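Local coordinates for sigma regulatory family protein-PP2C phosphatase (Chlamydia trachomatis serovar L2, PDB 6MAB) that probably acts as a membrane-bound PP2C-type phosphatase whose periplasmic domain, the part described here, is thought to sense TCA cycle intermediates, at residues 30-35 against 150-155; 50-55 against 87-92; 129-134 against 145-150. All blocks are in the same frame, centred on the assembly; numbering follows the deposited sequence.

Contact 1: 30-35 against 150-155; sequences QTIPLN and SDTNYL
Leu-155 splits its two methyls, CD2 against Thr-31 and CD1 against both Thr-31 and Ile-32. Leu-155 CD2 lies on the OG1 side of Thr-31, 3.3 Å from OG1 and 3.6 Å from CB. The two side chains overlap head to tail. The other branch, Leu-155 CD1, meets CD1 of Ile-32 at 3.3 Å, closer than usual for two carbons, so packing is tight here. In Ile-32, CG1 anti to the carbonyl carbon (chi1 -63°) and the bend at chi2 (-62°) bring CD1 to Leu-155. The same Ile-32 methyl lies 4.3 Å from CG2 of Thr-152, a looser contact.

The Thr-31 hydroxyl faces carbon on this side and bonds to the carbonyl of Thr-27, one turn back in its own helix. A water makes the polar link between the segments. It donates to the Thr-31 O at 2.8 Å and lies 2.6 Å from the Tyr-154 OH, in the plane of the ring. Leu-155 CG sits over one face of that ring, offset toward its rim.

On the other side, Asp-151 OD1 accepts from the Asn-153 N at 3.0 Å. This is an Asx turn, and it leads from strand 142-151 into helix 153-160. The contact thus packs the end of the long helix 2-31 and the residues that follow it against the first turn of helix 153-160. Ile-32 and Thr-152 both also touch Ala-128 of strand 126-135.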
loop_
_atom_site.group_PDB
_atom_site.type_symbol
_atom_site.label_atom_id
_atom_site.label_comp_id
_atom_site.label_asym_id
_atom_site.label_seq_id
_atom_site.Cartn_x
_atom_site.Cartn_y
_atom_site.Cartn_z
ATOM N N GLN A 30 -6.401 -9.455 5.597
ATOM C CA GLN A 30 -7.307 -9.486 6.730
ATOM C C GLN A 30 -7.345 -8.167 7.499
ATOM O O GLN A 30 -8.338 -7.893 8.191
ATOM C CB GLN A 30 -6.903 -10.625 7.666
ATOM C CG GLN A 30 -7.034 -12.009 7.039
ATOM C CD GLN A 30 -8.431 -12.242 6.470
ATOM O OE1 GLN A 30 -8.587 -12.630 5.314
ATOM N NE2 GLN A 30 -9.452 -11.976 7.279
ATOM N N THR A 31 -6.321 -7.316 7.349
ATOM C CA THR A 31 -6.165 -6.140 8.192
ATOM C C THR A 31 -6.295 -4.806 7.463
ATOM O O THR A 31 -6.679 -3.820 8.094
ATOM C CB THR A 31 -4.796 -6.171 8.886
ATOM O OG1 THR A 31 -3.767 -6.315 7.908
ATOM C CG2 THR A 31 -4.715 -7.334 9.853
ATOM N N ILE A 32 -5.995 -4.731 6.169
ATOM C CA ILE A 32 -6.066 -3.440 5.471
ATOM C C ILE A 32 -7.456 -3.086 4.930
ATOM O O ILE A 32 -7.956 -1.981 5.220
ATOM C CB ILE A 32 -5.024 -3.392 4.349
ATOM C CG1 ILE A 32 -3.611 -3.485 4.933
ATOM C CG2 ILE A 32 -5.182 -2.101 3.533
ATOM C CD1 ILE A 32 -3.212 -2.374 5.849
ATOM N N PRO A 33 -8.122 -3.945 4.118
ATOM C CA PRO A 33 -9.328 -3.513 3.389
ATOM C C PRO A 33 -10.599 -3.610 4.228
ATOM O O PRO A 33 -11.536 -4.363 3.914
ATOM C CB PRO A 33 -9.322 -4.459 2.185
ATOM C CG PRO A 33 -8.810 -5.756 2.753
ATOM C CD PRO A 33 -7.752 -5.330 3.762
ATOM N N LEU A 34 -10.639 -2.813 5.296
ATOM C CA LEU A 34 -11.751 -2.767 6.246
ATOM C C LEU A 34 -12.745 -1.640 5.935
ATOM O O LEU A 34 -13.433 -1.139 6.848
ATOM C CB LEU A 34 -11.205 -2.628 7.657
ATOM C CG LEU A 34 -10.253 -3.758 8.082
ATOM C CD1 LEU A 34 -9.771 -3.535 9.514
ATOM C CD2 LEU A 34 -10.904 -5.134 7.926
ATOM N N ASN A 35 -12.876 -1.311 4.646
ATOM C CA ASN A 35 -13.756 -0.248 4.183
ATOM C C ASN A 35 -15.174 -0.395 4.711
ATOM O O ASN A 35 -15.775 0.585 5.166
ATOM C CB ASN A 35 -13.761 -0.224 2.670
ATOM C CG ASN A 35 -12.365 -0.021 2.088
ATOM O OD1 ASN A 35 -11.486 -0.878 2.241
ATOM N ND2 ASN A 35 -12.160 1.116 1.417
ATOM N N SER A 150 -4.553 5.690 7.396
ATOM C CA SER A 150 -4.157 5.000 8.616
ATOM C C SER A 150 -2.667 4.646 8.559
ATOM O O SER A 150 -2.192 4.073 7.566
ATOM C CB SER A 150 -5.043 3.721 8.784
ATOM O OG SER A 150 -4.510 2.813 9.717
ATOM N N ASP A 151 -1.919 4.995 9.612
ATOM C CA ASP A 151 -0.510 4.611 9.663
ATOM C C ASP A 151 -0.414 3.093 9.761
ATOM O O ASP A 151 -1.025 2.483 10.647
ATOM C CB ASP A 151 0.171 5.270 10.851
ATOM C CG ASP A 151 1.682 5.245 10.754
ATOM O OD1 ASP A 151 2.238 4.292 10.184
ATOM O OD2 ASP A 151 2.322 6.195 11.268
ATOM N N THR A 152 0.328 2.474 8.846
ATOM C CA THR A 152 0.464 1.025 8.835
ATOM C C THR A 152 1.623 0.502 9.674
ATOM O O THR A 152 1.894 -0.701 9.625
ATOM C CB THR A 152 0.620 0.510 7.413
ATOM O OG1 THR A 152 1.866 0.962 6.866
ATOM C CG2 THR A 152 -0.543 0.980 6.554
ATOM N N ASN A 153 2.285 1.342 10.471
ATOM C CA ASN A 153 3.411 0.838 11.247
ATOM C C ASN A 153 2.998 -0.317 12.157
ATOM O O ASN A 153 3.778 -1.254 12.346
ATOM C CB ASN A 153 4.096 1.955 12.041
ATOM C CG ASN A 153 3.165 2.783 12.929
ATOM O OD1 ASN A 153 1.978 2.515 13.087
ATOM N ND2 ASN A 153 3.751 3.815 13.541
ATOM N N TYR A 154 1.777 -0.284 12.709
ATOM C CA TYR A 154 1.343 -1.354 13.607
ATOM C C TYR A 154 1.253 -2.707 12.898
ATOM O O TYR A 154 1.286 -3.755 13.563
ATOM C CB TYR A 154 -0.009 -0.994 14.242
ATOM C CG TYR A 154 -1.179 -1.126 13.296
ATOM C CD1 TYR A 154 -1.451 -0.169 12.331
ATOM C CD2 TYR A 154 -2.018 -2.234 13.375
ATOM C CE1 TYR A 154 -2.539 -0.310 11.468
ATOM C CE2 TYR A 154 -3.099 -2.375 12.537
ATOM C CZ TYR A 154 -3.360 -1.416 11.585
ATOM O OH TYR A 154 -4.436 -1.571 10.730
ATOM N N LEU A 155 1.171 -2.711 11.571
ATOM C CA LEU A 155 1.238 -3.930 10.771
ATOM C C LEU A 155 2.623 -4.189 10.223
ATOM O O LEU A 155 3.185 -5.266 10.407
ATOM C CB LEU A 155 0.284 -3.834 9.595
ATOM C CG LEU A 155 -1.195 -3.875 9.917
ATOM C CD1 LEU A 155 -1.958 -3.319 8.726
ATOM C CD2 LEU A 155 -1.606 -5.326 10.232
HETATM O O HOH W 1 -6.413 -3.310 10.806
#

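Contact 2: 50-55 against 87-92; sequences RGVPAE and RVVASS
This is a surface contact between a loop and a strand at the outer edge of a five-stranded antiparallel sheet. The loop 50-55 joins helix 35-45 to helix 58-68 and passes beside strand 86-91. Val-89 contributes the largest share. Its CG2 lies 3.5 Å from the carbonyl O of Pro-53 and 4.0 Å from CD of the same proline ring, and its CG1 is 3.6 Å from that O. The Pro-53 O thus lies at the branched end of Val-89, close to both methyls. Val-52 adds a looser apolar touch, its CG2 4.4 Å from Val-89 CG2.

Toward solvent the contact turns polar. Arg-87 runs out extended from CG to NE, with CG anti to the backbone N (chi1 -170°). Glu-55 starts away from the strand but bends at chi2 (-72°), which carries its carboxylate back. Glu-55 OE1 then reaches the edge of the guanidinium, near its plane, and forms a long salt bridge, 3.6 Å from Arg-87 NH1. The carboxylate and guanidinium planes stand 86° apart, so the two groups do not pair side by side. The firmer hold on Arg-87 is the bond from NE to the Gly-98 carbonyl.

Val-89 and Ala-90 both face Leu-77 of strand 74-80 and form a classic beta bulge. Pro-53 and Ala-90 both touch Leu-60, so helix 58-68 packs beside the contact as well.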
loop_
_atom_site.group_PDB
_atom_site.type_symbol
_atom_site.label_atom_id
_atom_site.label_comp_id
_atom_site.label_asym_id
_atom_site.label_seq_id
_atom_site.Cartn_x
_atom_site.Cartn_y
_atom_site.Cartn_z
ATOM N N ARG A 50 -29.179 11.588 4.088
ATOM C CA ARG A 50 -29.481 12.817 3.367
ATOM C C ARG A 50 -28.337 13.280 2.470
ATOM O O ARG A 50 -28.475 14.305 1.798
ATOM C CB ARG A 50 -29.838 13.929 4.360
ATOM N N GLY A 51 -27.225 12.561 2.440
ATOM C CA GLY A 51 -26.102 12.906 1.592
ATOM C C GLY A 51 -24.921 13.423 2.395
ATOM O O GLY A 51 -24.832 13.252 3.614
ATOM N N VAL A 52 -23.986 14.037 1.677
ATOM C CA VAL A 52 -22.829 14.671 2.298
ATOM C C VAL A 52 -23.070 16.175 2.256
ATOM O O VAL A 52 -23.843 16.652 1.411
ATOM C CB VAL A 52 -21.515 14.286 1.599
ATOM C CG1 VAL A 52 -21.434 12.766 1.404
ATOM C CG2 VAL A 52 -21.372 15.006 0.271
ATOM N N PRO A 53 -22.460 16.954 3.143
ATOM C CA PRO A 53 -22.663 18.411 3.106
ATOM C C PRO A 53 -22.289 19.006 1.753
ATOM O O PRO A 53 -21.289 18.627 1.141
ATOM C CB PRO A 53 -21.741 18.927 4.215
ATOM C CG PRO A 53 -21.528 17.758 5.123
ATOM C CD PRO A 53 -21.593 16.535 4.258
ATOM N N ALA A 54 -23.082 19.979 1.300
ATOM C CA ALA A 54 -22.792 20.638 0.033
ATOM C C ALA A 54 -21.645 21.631 0.152
ATOM O O ALA A 54 -21.028 21.976 -0.864
ATOM C CB ALA A 54 -24.036 21.360 -0.492
ATOM N N GLU A 55 -21.354 22.094 1.362
ATOM C CA GLU A 55 -20.281 23.037 1.613
ATOM C C GLU A 55 -19.482 22.554 2.810
ATOM O O GLU A 55 -20.026 21.881 3.694
ATOM C CB GLU A 55 -20.815 24.451 1.897
ATOM C CG GLU A 55 -21.730 25.030 0.820
ATOM C CD GLU A 55 -20.999 25.418 -0.457
ATOM O OE1 GLU A 55 -19.749 25.385 -0.484
ATOM O OE2 GLU A 55 -21.685 25.767 -1.443
ATOM N N ARG A 87 -14.113 17.563 -3.538
ATOM C CA ARG A 87 -13.753 18.584 -2.561
ATOM C C ARG A 87 -14.017 18.079 -1.146
ATOM O O ARG A 87 -15.071 17.495 -0.882
ATOM C CB ARG A 87 -14.535 19.862 -2.813
ATOM C CG ARG A 87 -14.061 21.036 -2.003
ATOM C CD ARG A 87 -14.953 22.242 -2.238
ATOM N NE ARG A 87 -14.366 23.452 -1.682
ATOM C CZ ARG A 87 -15.059 24.524 -1.316
ATOM N NH1 ARG A 87 -16.384 24.539 -1.423
ATOM N NH2 ARG A 87 -14.424 25.582 -0.826
ATOM N N VAL A 88 -13.068 18.312 -0.235
ATOM C CA VAL A 88 -13.243 17.898 1.154
ATOM C C VAL A 88 -14.281 18.794 1.810
ATOM O O VAL A 88 -14.094 20.012 1.916
ATOM C CB VAL A 88 -11.923 17.948 1.933
ATOM C CG1 VAL A 88 -12.163 17.552 3.365
ATOM C CG2 VAL A 88 -10.855 17.037 1.312
ATOM N N VAL A 89 -15.376 18.200 2.273
ATOM C CA VAL A 89 -16.416 18.966 2.955
ATOM C C VAL A 89 -16.520 18.646 4.439
ATOM O O VAL A 89 -17.258 19.345 5.152
ATOM C CB VAL A 89 -17.790 18.793 2.273
ATOM C CG1 VAL A 89 -17.744 19.348 0.849
ATOM C CG2 VAL A 89 -18.224 17.344 2.258
ATOM N N ALA A 90 -15.812 17.631 4.928
ATOM C CA ALA A 90 -15.662 17.406 6.358
ATOM C C ALA A 90 -14.439 16.522 6.563
ATOM O O ALA A 90 -14.206 15.600 5.777
ATOM C CB ALA A 90 -16.909 16.753 6.958
ATOM N N SER A 91 -13.647 16.823 7.597
ATOM C CA SER A 91 -12.453 16.040 7.887
ATOM C C SER A 91 -12.095 16.096 9.370
ATOM O O SER A 91 -12.268 17.126 10.030
ATOM C CB SER A 91 -11.253 16.540 7.081
ATOM O OG SER A 91 -10.149 15.667 7.264
ATOM N N SER A 92 -11.587 14.976 9.881
ATOM C CA SER A 92 -10.930 14.971 11.184
ATOM C C SER A 92 -9.656 15.794 11.177
ATOM O O SER A 92 -9.157 16.138 12.254
ATOM C CB SER A 92 -10.603 13.539 11.609
ATOM O OG SER A 92 -9.640 12.961 10.750
#

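Contact 3: 129-134 against 145-150; sequences VLQTNI and VLYTLS
Tyr-147 and Gln-131 meet because their first torsions make them run in step along one face of the sheet. Tyr-147 places CG anti to the backbone N (chi1 178°), while Gln-131 has CG beside its own N (chi1 -59°) and runs on extended. Its amide then comes obliquely to the tyrosine ring, with Gln-131 NE2 3.5 Å from Tyr-147 CE2 and the two planes 36° apart. Val-129 and Leu-149 lie alongside each other on the same face, CG2 to CD2 at 3.7 Å. Farther along, Asn-133 OD1 comes within 3.6 Å of Val-145 CG2.

On the other face, Thr-148 OG1 lies 3.3 Å from Leu-130 CB. At the end of the pair Ile-134 turns its CD1 toward the Leu-146 N, 3.8 Å away.

The strands form an antiparallel hairpin. Leu-130 with Thr-148 and Thr-132 with Leu-146 are the hydrogen-bonded pairs, each joined by two backbone bonds. The straightest, from Leu-130 N to Thr-148 O, measures 3.0 Å. Thr-132 N to Leu-146 O is more bent.

All the touching residues are buried, and several polar groups have partners outside the hairpin. The Gln-131 amide is gripped by the Glu-104 carbonyl and the Phe-106 N, Asn-133 ND2 by the Gln-111 and Ser-108 carbonyls, and Thr-132 OG1 by Asn-35. The amide bonds tie the loop before strand 113-119 to the sheet. Apolar packing is thus combined with satisfied polar groups at Gln-131, Thr-132 OG1 and Asn-133 ND2.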
loop_
_atom_site.group_PDB
_atom_site.type_symbol
_atom_site.label_atom_id
_atom_site.label_comp_id
_atom_site.label_asym_id
_atom_site.label_seq_id
_atom_site.Cartn_x
_atom_site.Cartn_y
_atom_site.Cartn_z
ATOM N N VAL A 129 -4.518 3.727 2.451
ATOM C CA VAL A 129 -5.421 4.687 1.832
ATOM C C VAL A 129 -6.667 3.917 1.447
ATOM O O VAL A 129 -6.618 3.072 0.549
ATOM C CB VAL A 129 -4.785 5.344 0.608
ATOM C CG1 VAL A 129 -5.721 6.374 0.005
ATOM C CG2 VAL A 129 -3.428 5.964 0.976
ATOM N N LEU A 130 -7.763 4.210 2.126
ATOM C CA LEU A 130 -9.047 3.561 1.885
ATOM C C LEU A 130 -10.031 4.590 1.348
ATOM O O LEU A 130 -10.171 5.678 1.912
ATOM C CB LEU A 130 -9.585 2.937 3.161
ATOM C CG LEU A 130 -9.096 1.521 3.423
ATOM C CD1 LEU A 130 -7.581 1.456 3.578
ATOM C CD2 LEU A 130 -9.779 0.927 4.645
ATOM N N GLN A 131 -10.654 4.266 0.221
ATOM C CA GLN A 131 -11.653 5.111 -0.405
ATOM C C GLN A 131 -12.900 4.291 -0.632
ATOM O O GLN A 131 -12.812 3.196 -1.196
ATOM C CB GLN A 131 -11.113 5.678 -1.717
ATOM C CG GLN A 131 -9.863 6.486 -1.466
ATOM C CD GLN A 131 -9.252 7.111 -2.720
ATOM O OE1 GLN A 131 -9.874 7.169 -3.785
ATOM N NE2 GLN A 131 -8.029 7.609 -2.575
ATOM N N THR A 132 -14.036 4.810 -0.169
ATOM C CA THR A 132 -15.315 4.120 -0.252
ATOM C C THR A 132 -16.383 5.044 -0.826
ATOM O O THR A 132 -16.572 6.162 -0.335
ATOM C CB THR A 132 -15.708 3.623 1.126
ATOM O OG1 THR A 132 -14.685 2.748 1.606
ATOM C CG2 THR A 132 -17.057 2.885 1.081
ATOM N N ASN A 133 -17.092 4.570 -1.852
ATOM C CA ASN A 133 -18.109 5.388 -2.494
ATOM C C ASN A 133 -19.334 5.540 -1.592
ATOM O O ASN A 133 -19.777 4.593 -0.932
ATOM C CB ASN A 133 -18.509 4.793 -3.848
ATOM C CG ASN A 133 -17.641 5.268 -4.967
ATOM O OD1 ASN A 133 -17.195 6.422 -4.985
ATOM N ND2 ASN A 133 -17.395 4.393 -5.922
ATOM N N ILE A 134 -19.852 6.761 -1.543
ATOM C CA ILE A 134 -21.089 7.083 -0.843
ATOM C C ILE A 134 -22.158 7.161 -1.927
ATOM O O ILE A 134 -22.221 8.125 -2.699
ATOM C CB ILE A 134 -20.957 8.380 -0.038
ATOM C CG1 ILE A 134 -19.885 8.187 1.057
ATOM C CG2 ILE A 134 -22.304 8.781 0.564
ATOM C CD1 ILE A 134 -19.402 9.496 1.663
ATOM N N VAL A 145 -17.061 10.421 -1.478
ATOM C CA VAL A 145 -16.154 9.349 -1.101
ATOM C C VAL A 145 -15.785 9.524 0.364
ATOM O O VAL A 145 -15.513 10.639 0.807
ATOM C CB VAL A 145 -14.896 9.353 -1.993
ATOM C CG1 VAL A 145 -13.851 8.346 -1.479
ATOM C CG2 VAL A 145 -15.296 9.035 -3.432
ATOM N N LEU A 146 -15.816 8.426 1.126
ATOM C CA LEU A 146 -15.257 8.397 2.476
ATOM C C LEU A 146 -13.793 7.989 2.352
ATOM O O LEU A 146 -13.480 6.876 1.906
ATOM C CB LEU A 146 -16.016 7.428 3.374
ATOM C CG LEU A 146 -15.497 7.380 4.816
ATOM C CD1 LEU A 146 -15.656 8.732 5.491
ATOM C CD2 LEU A 146 -16.235 6.323 5.628
ATOM N N TYR A 147 -12.900 8.925 2.691
ATOM C CA TYR A 147 -11.468 8.829 2.483
ATOM C C TYR A 147 -10.782 8.705 3.842
ATOM O O TYR A 147 -10.957 9.573 4.698
ATOM C CB TYR A 147 -11.033 10.090 1.743
ATOM C CG TYR A 147 -9.558 10.250 1.436
ATOM C CD1 TYR A 147 -8.692 10.769 2.374
ATOM C CD2 TYR A 147 -9.056 9.937 0.179
ATOM C CE1 TYR A 147 -7.327 10.948 2.079
ATOM C CE2 TYR A 147 -7.701 10.111 -0.121
ATOM C CZ TYR A 147 -6.855 10.622 0.830
ATOM O OH TYR A 147 -5.515 10.818 0.545
ATOM N N THR A 148 -10.023 7.625 4.052
ATOM C CA THR A 148 -9.293 7.452 5.303
ATOM C C THR A 148 -7.824 7.122 5.042
ATOM O O THR A 148 -7.464 6.446 4.062
ATOM C CB THR A 148 -9.902 6.391 6.225
ATOM O OG1 THR A 148 -9.967 5.150 5.548
ATOM C CG2 THR A 148 -11.301 6.789 6.669
ATOM N N LEU A 149 -6.987 7.651 5.937
ATOM C CA LEU A 149 -5.551 7.399 5.994
ATOM C C LEU A 149 -5.205 6.849 7.371
ATOM O O LEU A 149 -5.532 7.472 8.387
ATOM C CB LEU A 149 -4.757 8.685 5.754
ATOM C CG LEU A 149 -4.993 9.461 4.465
ATOM C CD1 LEU A 149 -4.163 10.747 4.472
ATOM C CD2 LEU A 149 -4.673 8.631 3.220
ATOM N N SER A 150 -4.553 5.690 7.396
ATOM C CA SER A 150 -4.157 5.000 8.616
ATOM C C SER A 150 -2.667 4.646 8.559
ATOM O O SER A 150 -2.192 4.073 7.566
ATOM C CB SER A 150 -5.043 3.721 8.784
ATOM O OG SER A 150 -4.510 2.813 9.717
#

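All three contacts reach the same five-stranded antiparallel sheet of the periplasmic domain. Contact 3 is its hairpin of strands 126-135 and 142-151. Contact 1 shares Ser-150 with it and lies where the second hairpin strand passes into helix 153-160; their centres are about 13 Å apart. Contact 2 is at the outer strand 86-91, with its centre about 13 Å from that of contact 3 and about 24 Å from that of contact 1. Val-52 CG1 touches Ile-134 CD1 at 3.9 Å. Along the chain, contact 1 encloses the other two, and contact 2 closes before contact 3 opens. Contacts 1 and 2 fasten the end of helix 2-31 and the loop after helix 35-45 beside the sheet that contact 3 builds.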